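Local coordinates for thioredoxin-like protein (Bacteroides caccae ATCC 43185, PDB 4YOD) that is of uncharacterised function but probably acts as a thiol-disulfide oxidoreductase, joining a helical domain to a thioredoxin fold, at residues A[61-66]-A[80-85]; A[74-79]-A[117-122]; A[174-179]-A[281-286]; A[191-196]-A[230-235]. All blocks are in the same frame, centred on the assembly; numbering follows the deposited sequence.

Interaction 1: residues A[61-66]-A[80-85]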
# COMPACT_ATOMS: atom_id res chain seq x y z
N VAL A 61 12.16 -11.88 4.01
CA VAL A 61 10.93 -11.75 4.82
C VAL A 61 11.27 -11.11 6.20
O VAL A 61 10.60 -10.16 6.62
CB VAL A 61 10.23 -13.14 4.96
CG1 VAL A 61 9.18 -13.18 6.08
CG2 VAL A 61 9.61 -13.55 3.64
N ASP A 62 12.31 -11.64 6.89
CA ASP A 62 12.78 -11.13 8.18
C ASP A 62 13.29 -9.67 8.07
O ASP A 62 13.06 -8.89 8.98
CB ASP A 62 13.85 -12.04 8.77
CG ASP A 62 13.29 -13.36 9.26
OD1 ASP A 62 12.07 -13.42 9.58
OD2 ASP A 62 14.05 -14.35 9.31
N TYR A 63 13.91 -9.31 6.94
CA TYR A 63 14.36 -7.94 6.67
C TYR A 63 13.16 -6.99 6.58
O TYR A 63 13.16 -5.94 7.23
CB TYR A 63 15.16 -7.89 5.36
CG TYR A 63 15.71 -6.53 5.00
CD1 TYR A 63 16.66 -5.90 5.81
CD2 TYR A 63 15.39 -5.92 3.78
CE1 TYR A 63 17.19 -4.65 5.46
CE2 TYR A 63 15.99 -4.73 3.38
CZ TYR A 63 16.89 -4.09 4.23
OH TYR A 63 17.45 -2.90 3.84
N CYS A 64 12.12 -7.36 5.81
CA CYS A 64 10.92 -6.52 5.69
C CYS A 64 10.28 -6.27 7.08
O CYS A 64 9.77 -5.18 7.32
CB CYS A 64 9.91 -7.12 4.71
SG CYS A 64 10.53 -7.25 3.01
N ASP A 65 10.34 -7.27 7.99
CA ASP A 65 9.79 -7.15 9.35
C ASP A 65 10.56 -6.14 10.22
O ASP A 65 9.94 -5.31 10.90
CB ASP A 65 9.77 -8.53 10.05
CG ASP A 65 8.51 -9.36 9.82
OD1 ASP A 65 7.43 -8.75 9.63
OD2 ASP A 65 8.60 -10.61 9.90
N ILE A 66 11.92 -6.19 10.20
CA ILE A 66 12.74 -5.29 11.03
C ILE A 66 12.70 -3.83 10.51
O ILE A 66 12.93 -2.91 11.29
CB ILE A 66 14.19 -5.78 11.27
CG1 ILE A 66 15.01 -5.87 9.97
CG2 ILE A 66 14.20 -7.09 12.06
CD1 ILE A 66 16.45 -5.65 10.13
N ARG A 80 16.88 1.17 -0.38
CA ARG A 80 17.56 1.69 -1.58
C ARG A 80 19.01 1.16 -1.67
O ARG A 80 19.40 0.63 -2.72
CB ARG A 80 17.53 3.24 -1.62
CG ARG A 80 18.28 3.85 -2.81
CD ARG A 80 17.64 3.49 -4.13
NE ARG A 80 18.45 3.88 -5.29
CZ ARG A 80 18.19 4.93 -6.05
NH1 ARG A 80 17.16 5.73 -5.78
NH2 ARG A 80 18.95 5.20 -7.10
N LYS A 81 19.81 1.30 -0.58
CA LYS A 81 21.19 0.80 -0.56
C LYS A 81 21.27 -0.71 -0.84
O LYS A 81 22.17 -1.12 -1.57
CB LYS A 81 21.88 1.08 0.78
CG LYS A 81 22.35 2.51 0.95
CD LYS A 81 22.99 2.71 2.32
CE LYS A 81 23.11 4.17 2.70
NZ LYS A 81 24.11 4.88 1.86
N THR A 82 20.33 -1.51 -0.30
CA THR A 82 20.31 -2.97 -0.48
C THR A 82 20.08 -3.30 -1.96
O THR A 82 20.85 -4.08 -2.51
CB THR A 82 19.27 -3.61 0.44
OG1 THR A 82 19.68 -3.35 1.78
CG2 THR A 82 19.12 -5.11 0.23
N ILE A 83 19.06 -2.69 -2.61
CA ILE A 83 18.78 -2.92 -4.04
C ILE A 83 20.00 -2.50 -4.89
O ILE A 83 20.39 -3.25 -5.78
CB ILE A 83 17.46 -2.24 -4.55
CG1 ILE A 83 16.23 -2.61 -3.67
CG2 ILE A 83 17.21 -2.58 -6.04
CD1 ILE A 83 15.89 -4.15 -3.45
N ASP A 84 20.62 -1.33 -4.58
CA ASP A 84 21.79 -0.82 -5.32
C ASP A 84 22.93 -1.84 -5.31
O ASP A 84 23.58 -2.04 -6.33
CB ASP A 84 22.29 0.51 -4.73
CG ASP A 84 21.42 1.72 -5.03
OD1 ASP A 84 20.48 1.59 -5.84
OD2 ASP A 84 21.69 2.80 -4.45
N ARG A 85 23.13 -2.50 -4.17
CA ARG A 85 24.15 -3.54 -4.02
C ARG A 85 23.93 -4.72 -4.95
O ARG A 85 24.89 -5.36 -5.34
CB ARG A 85 24.19 -4.06 -2.57
CG ARG A 85 24.99 -3.18 -1.60
CD ARG A 85 25.25 -3.93 -0.29
NE ARG A 85 26.19 -5.04 -0.48
CZ ARG A 85 26.35 -6.06 0.35
NH1 ARG A 85 25.65 -6.12 1.48
NH2 ARG A 85 27.21 -7.03 0.07
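Tyr-63 and Thr-82 mark the nearest backbone approach of these two helical segments, their CA atoms standing 10.5 Å apart. That spacing is too wide for backbones to touch, and one long side chain closes it: each residue directs its CB toward the other helix, and together they account for the whole contact, 75 Å² of buried surface. With chi1 at -178° the Tyr-63 ring swings out opposite the backbone N and carries the phenol across the gap. Its OH reaches OG1 of Thr-82 at 3.1 Å while CZ stays 3.8 Å from the same OG1, so it is the hydroxyl end that makes the approach. The segments belong to helices 53-66 and 72-85, consecutive in the chain, within the all-helical DUF5106 region, a family of the TPR clan. The clear hydrogen bond of Thr-82 OG1 is to the carbonyl O of Ala-78, one turn earlier in its own helix. Trp-39 meets the Tyr-63 ring edge-to-face, and it touches Thr-82 too. On the side of helix 72-85 turned away from Tyr-63, Arg-80 NE donates to Asp-84 OD1 at 3.1 Å with an N-H...O angle of 161°, a salt bridge spanning one turn, met on the syn side of the carboxylate.

Interaction 2: residues A[74-79]-A[117-122]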
# COMPACT_ATOMS: atom_id res chain seq x y z
N THR A 74 14.82 6.11 7.47
CA THR A 74 15.94 5.18 7.71
C THR A 74 15.69 3.88 6.96
O THR A 74 16.59 3.36 6.30
CB THR A 74 16.10 4.96 9.22
OG1 THR A 74 16.30 6.23 9.83
CG2 THR A 74 17.26 4.01 9.56
N ALA A 75 14.45 3.36 7.03
CA ALA A 75 14.05 2.16 6.31
C ALA A 75 14.18 2.38 4.78
O ALA A 75 14.81 1.57 4.11
CB ALA A 75 12.63 1.77 6.68
N GLN A 76 13.67 3.52 4.26
CA GLN A 76 13.71 3.82 2.82
C GLN A 76 15.16 3.93 2.31
O GLN A 76 15.45 3.41 1.23
CB GLN A 76 12.90 5.09 2.50
CG GLN A 76 11.40 4.82 2.62
CD GLN A 76 10.55 6.06 2.44
OE1 GLN A 76 10.92 7.15 2.88
NE2 GLN A 76 9.36 5.90 1.84
N GLU A 77 16.06 4.59 3.09
CA GLU A 77 17.48 4.71 2.76
C GLU A 77 18.16 3.32 2.71
O GLU A 77 18.93 3.03 1.79
CB GLU A 77 18.20 5.62 3.77
CG GLU A 77 19.68 5.84 3.48
CD GLU A 77 20.37 6.79 4.44
OE1 GLU A 77 20.29 8.02 4.21
OE2 GLU A 77 21.00 6.31 5.40
N ALA A 78 17.86 2.46 3.71
CA ALA A 78 18.44 1.11 3.78
C ALA A 78 17.97 0.22 2.63
O ALA A 78 18.80 -0.47 2.03
CB ALA A 78 18.11 0.47 5.11
N ILE A 79 16.64 0.24 2.31
CA ILE A 79 16.06 -0.53 1.21
C ILE A 79 16.76 -0.14 -0.12
O ILE A 79 17.19 -1.01 -0.86
CB ILE A 79 14.52 -0.29 1.10
CG1 ILE A 79 13.78 -0.88 2.30
CG2 ILE A 79 13.98 -0.90 -0.20
CD1 ILE A 79 12.43 -0.15 2.54
N TYR A 117 8.06 -0.18 -0.87
CA TYR A 117 8.23 -0.57 -2.26
C TYR A 117 8.71 0.60 -3.15
O TYR A 117 9.48 0.36 -4.08
CB TYR A 117 6.94 -1.19 -2.81
CG TYR A 117 7.14 -1.88 -4.14
CD1 TYR A 117 8.08 -2.90 -4.28
CD2 TYR A 117 6.40 -1.52 -5.25
CE1 TYR A 117 8.29 -3.52 -5.51
CE2 TYR A 117 6.54 -2.18 -6.46
CZ TYR A 117 7.49 -3.18 -6.59
OH TYR A 117 7.67 -3.75 -7.83
N ILE A 118 8.28 1.86 -2.87
CA ILE A 118 8.69 3.05 -3.65
C ILE A 118 10.26 3.15 -3.76
O ILE A 118 10.71 3.22 -4.91
CB ILE A 118 8.03 4.34 -3.12
CG1 ILE A 118 6.54 4.38 -3.59
CG2 ILE A 118 8.78 5.61 -3.54
CD1 ILE A 118 5.62 5.32 -2.77
N PRO A 119 11.11 3.07 -2.67
CA PRO A 119 12.58 3.08 -2.89
C PRO A 119 13.08 1.91 -3.76
O PRO A 119 14.05 2.09 -4.49
CB PRO A 119 13.17 3.02 -1.48
CG PRO A 119 12.07 2.57 -0.59
CD PRO A 119 10.79 3.03 -1.23
N VAL A 120 12.41 0.72 -3.74
CA VAL A 120 12.77 -0.39 -4.65
C VAL A 120 12.56 0.07 -6.13
O VAL A 120 13.45 -0.13 -6.95
CB VAL A 120 12.02 -1.72 -4.39
CG1 VAL A 120 12.51 -2.83 -5.33
CG2 VAL A 120 12.15 -2.16 -2.92
N LEU A 121 11.40 0.68 -6.43
CA LEU A 121 11.04 1.17 -7.77
C LEU A 121 11.98 2.23 -8.24
O LEU A 121 12.34 2.25 -9.41
CB LEU A 121 9.59 1.70 -7.78
CG LEU A 121 8.49 0.67 -7.62
CD1 LEU A 121 7.14 1.35 -7.45
CD2 LEU A 121 8.48 -0.35 -8.78
N GLU A 122 12.41 3.13 -7.30
CA GLU A 122 13.36 4.22 -7.58
C GLU A 122 14.73 3.63 -7.95
O GLU A 122 15.38 4.09 -8.89
CB GLU A 122 13.46 5.17 -6.37
CG GLU A 122 12.21 6.05 -6.17
CD GLU A 122 12.18 6.94 -4.93
OE1 GLU A 122 12.85 6.60 -3.92
OE2 GLU A 122 11.46 7.96 -4.96
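Pro-119 points its ring at helix 72-85 and meets two residues one turn apart, Gln-76 and Ile-79. Against Gln-76 the ring touches twice: its CB lies 3.6 Å from the carbonyl O of Gln-76, and its CG packs 4.0 Å from that residue's CG, the two side chains crossing at about a right angle. Ile-79 reaches the same Pro-119 CG through its CG2, again at 4.0 Å. This branch is the one held anti to the backbone N (chi1 -68° for CG1), and it serves a second partner as well, CG2 of Val-120 at 3.5 Å. The helix axes approach to 8.6 Å and cross at -33°, close enough for these side chains to mesh. Proline has no N-H to give to the preceding turn, and helix 114-125 is kinked at this residue. Further out, the Gln-76 amide NE2 hydrogen-bonds the carbonyl of Glu-115, tying the two helices together beside the apolar patch, while Phe-116 also bears on Ile-79 and Ala-100 of helix 90-105 on Val-120. Since the meeting surfaces are almost wholly hydrocarbon, with a single backbone oxygen among them, the fit of this helix pair rests on shape and burial, with the Gln-76 amide supplying the polar tie at the margin.

Interaction 3: residues A[174-179]-A[281-286]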
# COMPACT_ATOMS: atom_id res chain seq x y z
N ALA A 174 -16.32 17.44 5.29
CA ALA A 174 -16.23 16.70 6.56
C ALA A 174 -14.80 16.67 7.06
O ALA A 174 -13.87 16.71 6.24
CB ALA A 174 -16.75 15.27 6.37
N ASP A 175 -14.61 16.53 8.39
CA ASP A 175 -13.27 16.38 9.01
C ASP A 175 -12.55 15.16 8.45
O ASP A 175 -11.33 15.18 8.33
CB ASP A 175 -13.38 16.25 10.55
CG ASP A 175 -13.68 17.53 11.32
OD1 ASP A 175 -13.80 18.60 10.68
OD2 ASP A 175 -13.76 17.46 12.56
N TYR A 176 -13.31 14.11 8.11
CA TYR A 176 -12.76 12.88 7.56
C TYR A 176 -13.61 12.35 6.44
O TYR A 176 -14.84 12.46 6.46
CB TYR A 176 -12.63 11.78 8.65
CG TYR A 176 -11.66 12.12 9.76
CD1 TYR A 176 -10.29 12.07 9.56
CD2 TYR A 176 -12.12 12.44 11.04
CE1 TYR A 176 -9.39 12.39 10.58
CE2 TYR A 176 -11.23 12.73 12.08
CZ TYR A 176 -9.87 12.71 11.84
OH TYR A 176 -8.98 12.99 12.84
N LEU A 177 -12.94 11.77 5.45
CA LEU A 177 -13.60 11.13 4.32
C LEU A 177 -13.05 9.73 4.18
O LEU A 177 -11.84 9.55 4.00
CB LEU A 177 -13.43 11.91 3.00
CG LEU A 177 -14.40 11.42 1.91
CD1 LEU A 177 -15.14 12.54 1.26
CD2 LEU A 177 -13.76 10.41 0.96
N LEU A 178 -13.94 8.74 4.27
CA LEU A 178 -13.62 7.34 4.09
C LEU A 178 -14.06 6.95 2.68
O LEU A 178 -15.25 6.92 2.38
CB LEU A 178 -14.29 6.47 5.17
CG LEU A 178 -13.63 5.14 5.53
CD1 LEU A 178 -14.40 4.49 6.66
CD2 LEU A 178 -13.60 4.17 4.35
N LEU A 179 -13.08 6.71 1.81
CA LEU A 179 -13.29 6.36 0.41
C LEU A 179 -13.26 4.84 0.28
O LEU A 179 -12.28 4.19 0.64
CB LEU A 179 -12.23 7.04 -0.48
CG LEU A 179 -12.34 6.79 -1.99
CD1 LEU A 179 -13.68 7.32 -2.57
CD2 LEU A 179 -11.14 7.39 -2.72
N GLU A 281 -8.91 2.10 14.26
CA GLU A 281 -7.99 2.52 15.31
C GLU A 281 -7.57 3.96 15.14
O GLU A 281 -7.60 4.69 16.11
CB GLU A 281 -6.78 1.61 15.41
CG GLU A 281 -7.10 0.26 16.02
CD GLU A 281 -5.88 -0.59 16.32
OE1 GLU A 281 -4.74 -0.09 16.12
OE2 GLU A 281 -6.05 -1.75 16.74
N TYR A 282 -7.30 4.39 13.90
CA TYR A 282 -6.92 5.78 13.61
C TYR A 282 -7.99 6.75 14.09
O TYR A 282 -7.67 7.77 14.69
CB TYR A 282 -6.70 5.98 12.10
CG TYR A 282 -6.16 7.36 11.78
CD1 TYR A 282 -7.01 8.46 11.73
CD2 TYR A 282 -4.80 7.57 11.59
CE1 TYR A 282 -6.51 9.74 11.50
CE2 TYR A 282 -4.30 8.84 11.34
CZ TYR A 282 -5.15 9.93 11.30
OH TYR A 282 -4.68 11.20 11.08
N LEU A 283 -9.26 6.48 13.76
CA LEU A 283 -10.37 7.36 14.12
C LEU A 283 -10.59 7.36 15.63
O LEU A 283 -10.96 8.39 16.19
CB LEU A 283 -11.64 6.96 13.38
CG LEU A 283 -11.64 7.23 11.86
CD1 LEU A 283 -12.85 6.63 11.23
CD2 LEU A 283 -11.53 8.74 11.55
N MSE A 284 -10.34 6.21 16.30
CA MSE A 284 -10.51 6.12 17.75
C MSE A 284 -9.48 6.99 18.47
O MSE A 284 -9.80 7.61 19.48
CB MSE A 284 -10.42 4.67 18.22
CG MSE A 284 -11.68 3.88 17.95
SE MSE A 284 -11.46 1.99 18.36
CE MSE A 284 -11.47 2.08 20.27
N ILE A 285 -8.25 7.05 17.92
CA ILE A 285 -7.15 7.82 18.51
C ILE A 285 -7.32 9.33 18.26
O ILE A 285 -7.06 10.12 19.17
CB ILE A 285 -5.78 7.30 17.99
CG1 ILE A 285 -5.54 5.84 18.44
CG2 ILE A 285 -4.62 8.18 18.45
CD1 ILE A 285 -4.65 5.00 17.44
N HIS A 286 -7.76 9.73 17.05
CA HIS A 286 -7.83 11.13 16.66
C HIS A 286 -9.21 11.76 16.86
O HIS A 286 -9.26 12.83 17.46
CB HIS A 286 -7.36 11.30 15.22
CG HIS A 286 -5.93 10.89 15.07
ND1 HIS A 286 -5.58 9.59 14.75
CD2 HIS A 286 -4.80 11.60 15.30
CE1 HIS A 286 -4.26 9.56 14.76
NE2 HIS A 286 -3.75 10.74 15.09
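Tyr-176 and Leu-283 form the CH-pi contact at the centre of this packing. The methyl CD2 of Leu-283 stands 3.8 Å from the centroid of the tyrosine ring and only 14° off its normal, so it sits squarely over one face. The ring is brought beneath that methyl by a chi1 of -64°, with CG anti to the carbonyl carbon.

Aromatic and apolar contacts flank it. CE1 of Tyr-176 meets CE1 of Tyr-282 at 4.0 Å, arriving at the edge of the Tyr-282 ring and near its plane. Farther along, the phenol OH of Tyr-176 lies 3.3 Å from CB of His-286, a carbon and not the imidazole.

The polar bonds stay within the helix. His-286 ND1 donates to Tyr-282 O at 2.8 Å with the acceptor near the imidazole plane. This bond holds the imidazole over one face of the Tyr-282 ring; the same oxygen also takes the helical bond from His-286 N.

In the thioredoxin fold the contact lays the C-terminal helix 276-286 against strand 176-181, the middle strand of the mixed sheet, nearly antiparallel (174°) and 11.9 Å away axis to axis. Ile-201, Ile-202 and Leu-205 of helix 200-207 also pack on Leu-283. Replacing Tyr-176 by a serine would remove the ring and is likely to leave Leu-283 CD2 without its aromatic platform and to take away the Tyr-176 CE1 contact at the edge of Tyr-282. Across these two segments the attachment is apolar and CH-pi in character, carried on the strand side by one aromatic side chain.

Interaction 4: residues A[191-196]-A[230-235]; sequences ETIEGL and NEFPKE
Ile-193 meets three consecutive residues, Glu-231, Phe-232 and Pro-233, and is the single residue of 191-196 to make the contact. At Glu-231 the backbone is the nearer part: its carbonyl O lies 3.6 Å from CG2 of Ile-193. The carboxylate passes farther off, with OE1 4.1 Å from CD1 of Ile-193 and a weak hydrogen bond to Thr-190 OG1. Phe-232 turns its CB away from the helix, but the ring swings back, and CD1 of Ile-193 settles over one face, 4.0 Å from the centroid and 16° off the normal, a CH-pi contact offset toward the rim. Ile-193 has CG1 anti to the carbonyl carbon (chi1 -71°), which extends CD1 to the ring while CG2 is left for the loop backbone. Pro-233 follows with a looser touch, its CD 4.5 Å from that CG2. With an alanine in place of Ile-193, both branches would go, and the Phe-232 face would probably lose its aliphatic cover, opening a gap between helix and loop. In the thioredoxin-like part, the loop between helix 222-228 and strand 237-240 thus packs on helix 187-197 through Ile-193, which also touches Phe-180 of strand 176-181, while Phe-232 rests on Asn-182 just beyond that strand.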
# COMPACT_ATOMS: atom_id res chain seq x y z
N GLU A 191 -17.63 -8.51 3.16
CA GLU A 191 -16.86 -8.65 4.40
C GLU A 191 -16.43 -7.25 4.91
O GLU A 191 -16.55 -6.96 6.10
CB GLU A 191 -15.64 -9.54 4.12
CG GLU A 191 -14.99 -10.15 5.35
CD GLU A 191 -13.96 -11.21 5.00
OE1 GLU A 191 -12.85 -10.83 4.55
OE2 GLU A 191 -14.26 -12.41 5.15
N THR A 192 -15.98 -6.38 3.98
CA THR A 192 -15.56 -5.01 4.27
C THR A 192 -16.77 -4.14 4.69
O THR A 192 -16.63 -3.37 5.64
CB THR A 192 -14.78 -4.43 3.07
OG1 THR A 192 -13.58 -5.18 2.93
CG2 THR A 192 -14.42 -2.96 3.25
N ILE A 193 -17.93 -4.27 4.01
CA ILE A 193 -19.16 -3.53 4.38
C ILE A 193 -19.52 -3.87 5.85
O ILE A 193 -19.76 -2.95 6.63
CB ILE A 193 -20.36 -3.80 3.41
CG1 ILE A 193 -20.13 -3.14 2.02
CG2 ILE A 193 -21.68 -3.30 4.01
CD1 ILE A 193 -20.90 -3.76 0.85
N GLU A 194 -19.49 -5.17 6.20
CA GLU A 194 -19.80 -5.69 7.54
C GLU A 194 -18.80 -5.18 8.59
O GLU A 194 -19.21 -4.78 9.68
CB GLU A 194 -19.84 -7.23 7.53
CG GLU A 194 -20.96 -7.83 8.36
CD GLU A 194 -22.36 -7.26 8.16
OE1 GLU A 194 -22.83 -7.21 7.00
OE2 GLU A 194 -22.97 -6.85 9.17
N GLY A 195 -17.52 -5.16 8.23
CA GLY A 195 -16.45 -4.66 9.09
C GLY A 195 -16.58 -3.18 9.41
O GLY A 195 -16.33 -2.77 10.54
N LEU A 196 -17.01 -2.37 8.42
CA LEU A 196 -17.25 -0.94 8.60
C LEU A 196 -18.51 -0.69 9.44
O LEU A 196 -18.50 0.20 10.29
CB LEU A 196 -17.35 -0.21 7.24
CG LEU A 196 -16.02 -0.05 6.49
CD1 LEU A 196 -16.25 0.43 5.08
CD2 LEU A 196 -15.05 0.87 7.23
N ASN A 230 -28.56 -2.30 -2.18
CA ASN A 230 -29.28 -2.49 -0.91
C ASN A 230 -28.32 -2.90 0.24
O ASN A 230 -28.63 -2.64 1.40
CB ASN A 230 -30.40 -3.54 -1.06
CG ASN A 230 -29.92 -4.92 -1.42
OD1 ASN A 230 -29.59 -5.21 -2.58
ND2 ASN A 230 -29.85 -5.81 -0.44
N GLU A 231 -27.17 -3.53 -0.10
CA GLU A 231 -26.14 -3.97 0.85
C GLU A 231 -25.43 -2.78 1.55
O GLU A 231 -25.02 -2.91 2.70
CB GLU A 231 -25.09 -4.84 0.15
CG GLU A 231 -25.49 -6.30 0.04
CD GLU A 231 -24.40 -7.27 -0.38
OE1 GLU A 231 -23.23 -7.08 0.04
OE2 GLU A 231 -24.72 -8.24 -1.11
N PHE A 232 -25.28 -1.65 0.84
CA PHE A 232 -24.64 -0.44 1.37
C PHE A 232 -25.60 0.33 2.27
O PHE A 232 -26.74 0.56 1.86
CB PHE A 232 -24.16 0.48 0.24
CG PHE A 232 -23.02 -0.07 -0.57
CD1 PHE A 232 -21.70 0.17 -0.20
CD2 PHE A 232 -23.25 -0.84 -1.71
CE1 PHE A 232 -20.64 -0.36 -0.95
CE2 PHE A 232 -22.19 -1.36 -2.46
CZ PHE A 232 -20.89 -1.11 -2.07
N PRO A 233 -25.16 0.80 3.47
CA PRO A 233 -26.07 1.59 4.32
C PRO A 233 -26.48 2.90 3.65
O PRO A 233 -25.69 3.48 2.90
CB PRO A 233 -25.22 1.87 5.57
CG PRO A 233 -24.16 0.81 5.56
CD PRO A 233 -23.85 0.61 4.12
N LYS A 234 -27.73 3.34 3.89
CA LYS A 234 -28.29 4.58 3.32
C LYS A 234 -27.54 5.82 3.83
O LYS A 234 -27.58 6.87 3.18
CB LYS A 234 -29.79 4.69 3.64
CG LYS A 234 -30.66 3.82 2.76
CD LYS A 234 -32.14 4.06 3.01
CE LYS A 234 -33.01 3.16 2.16
NZ LYS A 234 -34.45 3.31 2.50
N GLU A 235 -26.87 5.69 4.98
CA GLU A 235 -26.08 6.73 5.65
C GLU A 235 -24.80 7.06 4.87
O GLU A 235 -24.20 8.10 5.11
CB GLU A 235 -25.75 6.30 7.10
CG GLU A 235 -26.98 6.17 8.00
CD GLU A 235 -27.86 4.94 7.83
OE1 GLU A 235 -27.35 3.88 7.40
OE2 GLU A 235 -29.07 5.04 8.15

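In the fold
Interactions 1 and 2 share helix 72-85 in the helical region, their centres 8 Å apart; Tyr-63 OH of interaction 1 comes within 3.3 Å of Ala-78 O of interaction 2. Interactions 3 and 4 belong to the thioredoxin-like part, with centres 17 Å apart, and meet where Leu-178 CD1 packs 3.7 Å from Leu-196 CD2, joining strand 176-181 to the helix that follows it. The two pairs are far apart: about 28 Å between the centres of 2 and 3, and about 39 Å between those of 1 and 4. A thioredoxin-type CxxC, Cys-186 and Cys-189 as free thiols, opens helix 187-197. If it is the redox site, interaction 4 lies nearby, Ile-193 approaching it without touching.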